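Local coordinates for glutamic acid/alanine-rich protein (Trypanosoma congolense, PDB 2Y44), which is a surface protein of the parasite and probably contributes to its coat, the ectodomain being a slender bundle of long helices, at residues 32-35 with 36-40; 166-169 with 170-174. One frame throughout, in Å; residues are numbered along the deposited sequence.

How the contacts relate
Both contacts are short lengths, about two and a half turns each, of long helices in one bundle: contact 1 lies on helix 18-53, its centre about 20 Å from the chain centre, and contact 2 on helix 149-183, its centre about 8 Å from it, the two centres being about 15 Å apart. The helices touch directly where CB of Ser32 meets the carbonyl O of Ala173 at 3.4 Å. Each length has a buried side and a charged outer side, but the chemistry differs. In 32-40 the inner residues are small, alanines and Ser32, whose hydroxyl bonds to Lys177, and Arg34 meets Glu38 through a water and a long salt bridge. In 166-174 the inner side carries Leu166 and a buried aspartate, while Arg171 pairs directly with Asp168.

Contact 1. Residues 32-35 with 36-40; sequences SARE and ASEAK
On the outer side of helix 18-53, in a region predicted to be coiled coil, Arg34 and Glu38 form an i to i+4 pair within a small salt-bridge network that also takes in Glu35. The two long side chains run side by side in the same direction, their guanidinium and carboxylate planes only 19° apart. Charge contact is loose: Arg34 NE stands 4.0 Å from Glu38 OE2, a long salt bridge, and the nearer touch is OE2 against Arg34 CG at 3.4 Å. A water spans the pair, giving a hydrogen bond to Glu38 OE1 (2.7 Å) and accepting a weak one from NE. Arg34 CG is swung opposite the backbone N (chi1 168°) and the chain bends at chi3 (78°), which turns the guanidinium back along the helix, where NH2 makes another long bridge to OE2 of Glu35. Beneath this, Glu38 N donates to Arg34 O at 3.0 Å in the regular helical pattern. Around the rest of the helix, Ala33 packs on Ala74 and Val78 of helix 57-107, whereas Ala36 and Ala39 face Ala180 and Glu181 of helix 149-183, so small residues seat this part of helix 18-53 against both neighbours.

Contact 2. Residues 166-169 with 170-174; sequences LEDD and VRTAG
Asp168 grips two residues of the next turn of helix 149-183, Arg171 through its carboxylate and Thr172 through its carbonyl. Arg171 NH2 lies 3.0 Å from Asp168 OD1 in a salt bridge whose hydrogen bond is weak, with an N-H...O angle of 125°; the side chains cross at about a right angle. The bend of Arg171 at chi3 (-51°) folds the guanidinium back over the preceding turn, where one face looks onto Asp168 CA and Glu167 O, both offset toward the rim, with Glu167 O 3.6 Å from the plane of the Arg171 guanidinium. At its edge, in plane, NH1 donates to a water at 3.1 Å that in turn donates to Glu167 OE1, an oxygen also bonded to Ser131. This is the loose side: Arg171 is exposed, and water joins it to Glu167. Asp168 O is held more closely, taking two bonds from Thr172. The amide N approaches nearly straight on at 2.8 Å, and OG1 comes from above the carbonyl plane at 2.9 Å. With OG1 turned opposite its own carbonyl carbon (chi1 -62°), the threonine hydroxyl lies back against the helix.

The tightly packed side is lined by Leu166, Asp169 and Ala173. Leu166 touches Ala25 of helix 18-53 and Leu88 of helix 57-107, and Ala173 rests on Val29 of helix 18-53. Buried Asp169 has its OD2 satisfied by a hydrogen bond with His84, tying this part of helix 149-183 to helix 57-107.

Contact 1. Residues 32-35 with 36-40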
# COMPACT_ATOMS: atom_id res chain seq x y z
N SER A 32 -1.21 11.93 -6.92
CA SER A 32 0.12 12.53 -7.09
C SER A 32 0.46 12.76 -8.55
O SER A 32 1.02 13.81 -8.90
CB SER A 32 1.23 11.70 -6.43
OG SER A 32 1.12 11.72 -5.03
N ALA A 33 0.23 11.75 -9.40
CA ALA A 33 0.61 11.90 -10.85
C ALA A 33 -0.27 12.94 -11.54
O ALA A 33 0.22 13.69 -12.39
CB ALA A 33 0.49 10.56 -11.58
N ARG A 34 -1.52 13.04 -11.09
CA ARG A 34 -2.42 14.07 -11.61
C ARG A 34 -1.89 15.44 -11.25
O ARG A 34 -1.85 16.32 -12.10
CB ARG A 34 -3.87 13.88 -11.09
CG ARG A 34 -4.79 15.08 -11.35
CD ARG A 34 -6.00 15.04 -10.42
NE ARG A 34 -5.64 15.51 -9.08
CZ ARG A 34 -6.15 15.04 -7.94
NH1 ARG A 34 -7.09 14.10 -7.96
NH2 ARG A 34 -5.73 15.54 -6.79
N GLU A 35 -1.51 15.64 -10.00
CA GLU A 35 -0.98 16.92 -9.59
C GLU A 35 0.32 17.22 -10.32
O GLU A 35 0.61 18.38 -10.67
CB GLU A 35 -0.77 16.96 -8.10
CG GLU A 35 -2.10 16.87 -7.33
CD GLU A 35 -1.89 16.95 -5.84
OE1 GLU A 35 -1.28 17.95 -5.40
OE2 GLU A 35 -2.30 16.02 -5.11
N ALA A 36 1.15 16.19 -10.50
CA ALA A 36 2.42 16.43 -11.17
C ALA A 36 2.18 16.87 -12.62
O ALA A 36 2.90 17.72 -13.17
CB ALA A 36 3.27 15.18 -11.14
N SER A 37 1.22 16.23 -13.26
CA SER A 37 0.88 16.55 -14.62
C SER A 37 0.31 17.96 -14.74
O SER A 37 0.57 18.64 -15.74
CB SER A 37 -0.10 15.52 -15.19
OG SER A 37 0.55 14.28 -15.32
N GLU A 38 -0.48 18.36 -13.75
CA GLU A 38 -1.01 19.73 -13.73
C GLU A 38 0.12 20.75 -13.59
O GLU A 38 0.10 21.81 -14.27
CB GLU A 38 -2.03 19.90 -12.62
CG GLU A 38 -3.34 19.19 -12.93
CD GLU A 38 -4.21 19.01 -11.69
OE1 GLU A 38 -3.79 19.43 -10.59
OE2 GLU A 38 -5.28 18.39 -11.82
N ALA A 39 1.14 20.41 -12.81
CA ALA A 39 2.30 21.32 -12.66
C ALA A 39 3.06 21.37 -13.98
O ALA A 39 3.56 22.44 -14.38
CB ALA A 39 3.23 20.89 -11.49
N LYS A 40 3.24 20.22 -14.62
CA LYS A 40 3.82 20.19 -15.97
C LYS A 40 3.08 21.12 -16.91
O LYS A 40 3.69 21.90 -17.61
CB LYS A 40 3.77 18.78 -16.56
CG LYS A 40 4.23 18.78 -17.96
CD LYS A 40 4.15 17.42 -18.60
CE LYS A 40 4.59 17.49 -20.06
NZ LYS A 40 4.39 16.15 -20.78
O HOH W 1 -5.31 17.97 -8.86

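Contact 2. Residues 166-169 with 170-174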
# COMPACT_ATOMS: atom_id res chain seq x y z
N LEU A 166 4.14 -1.02 -2.08
CA LEU A 166 3.10 -0.00 -2.34
C LEU A 166 3.41 1.26 -1.54
O LEU A 166 3.20 2.38 -2.02
CB LEU A 166 1.72 -0.52 -1.91
CG LEU A 166 1.14 -1.48 -2.93
CD1 LEU A 166 0.03 -2.32 -2.28
CD2 LEU A 166 0.62 -0.67 -4.16
N GLU A 167 3.98 1.09 -0.35
CA GLU A 167 4.38 2.24 0.48
C GLU A 167 5.49 3.00 -0.21
O GLU A 167 5.48 4.22 -0.23
CB GLU A 167 4.81 1.81 1.90
CG GLU A 167 3.63 1.41 2.78
CD GLU A 167 4.05 0.51 3.95
OE1 GLU A 167 5.25 0.18 4.06
OE2 GLU A 167 3.15 0.15 4.75
N ASP A 168 6.41 2.27 -0.84
CA ASP A 168 7.49 2.94 -1.60
C ASP A 168 6.90 3.62 -2.81
O ASP A 168 7.25 4.75 -3.15
CB ASP A 168 8.56 1.96 -2.06
CG ASP A 168 9.78 2.67 -2.65
OD1 ASP A 168 10.39 3.51 -1.94
OD2 ASP A 168 10.09 2.44 -3.83
N ASP A 169 5.95 2.96 -3.47
CA ASP A 169 5.28 3.60 -4.59
C ASP A 169 4.66 4.96 -4.19
O ASP A 169 4.86 5.97 -4.90
CB ASP A 169 4.16 2.71 -5.10
CG ASP A 169 4.64 1.47 -5.76
OD1 ASP A 169 5.81 1.42 -6.21
OD2 ASP A 169 3.79 0.60 -5.91
N VAL A 170 3.92 4.99 -3.08
CA VAL A 170 3.33 6.22 -2.55
C VAL A 170 4.39 7.32 -2.35
O VAL A 170 4.27 8.41 -2.93
CB VAL A 170 2.49 5.97 -1.27
CG1 VAL A 170 2.08 7.28 -0.60
CG2 VAL A 170 1.23 5.11 -1.63
N ARG A 171 5.49 6.97 -1.68
CA ARG A 171 6.57 7.92 -1.48
C ARG A 171 7.15 8.44 -2.82
O ARG A 171 7.43 9.65 -2.97
CB ARG A 171 7.69 7.30 -0.61
CG ARG A 171 7.27 7.13 0.86
CD ARG A 171 8.46 6.73 1.75
NE ARG A 171 9.21 5.59 1.23
CZ ARG A 171 8.99 4.32 1.54
NH1 ARG A 171 8.03 3.97 2.41
NH2 ARG A 171 9.76 3.38 1.00
N THR A 172 7.47 7.50 -3.70
CA THR A 172 8.11 7.82 -4.99
C THR A 172 7.24 8.76 -5.84
O THR A 172 7.73 9.77 -6.36
CB THR A 172 8.41 6.52 -5.74
OG1 THR A 172 9.33 5.75 -4.95
CG2 THR A 172 9.00 6.77 -7.11
N ALA A 173 5.94 8.50 -5.84
CA ALA A 173 5.04 9.37 -6.59
C ALA A 173 4.84 10.72 -5.90
O ALA A 173 4.67 11.75 -6.58
CB ALA A 173 3.70 8.63 -6.87
N GLY A 174 4.92 10.74 -4.56
CA GLY A 174 4.78 11.98 -3.80
C GLY A 174 6.00 12.85 -4.04
O GLY A 174 5.89 14.07 -4.21
O HOH W 2 7.80 1.20 3.82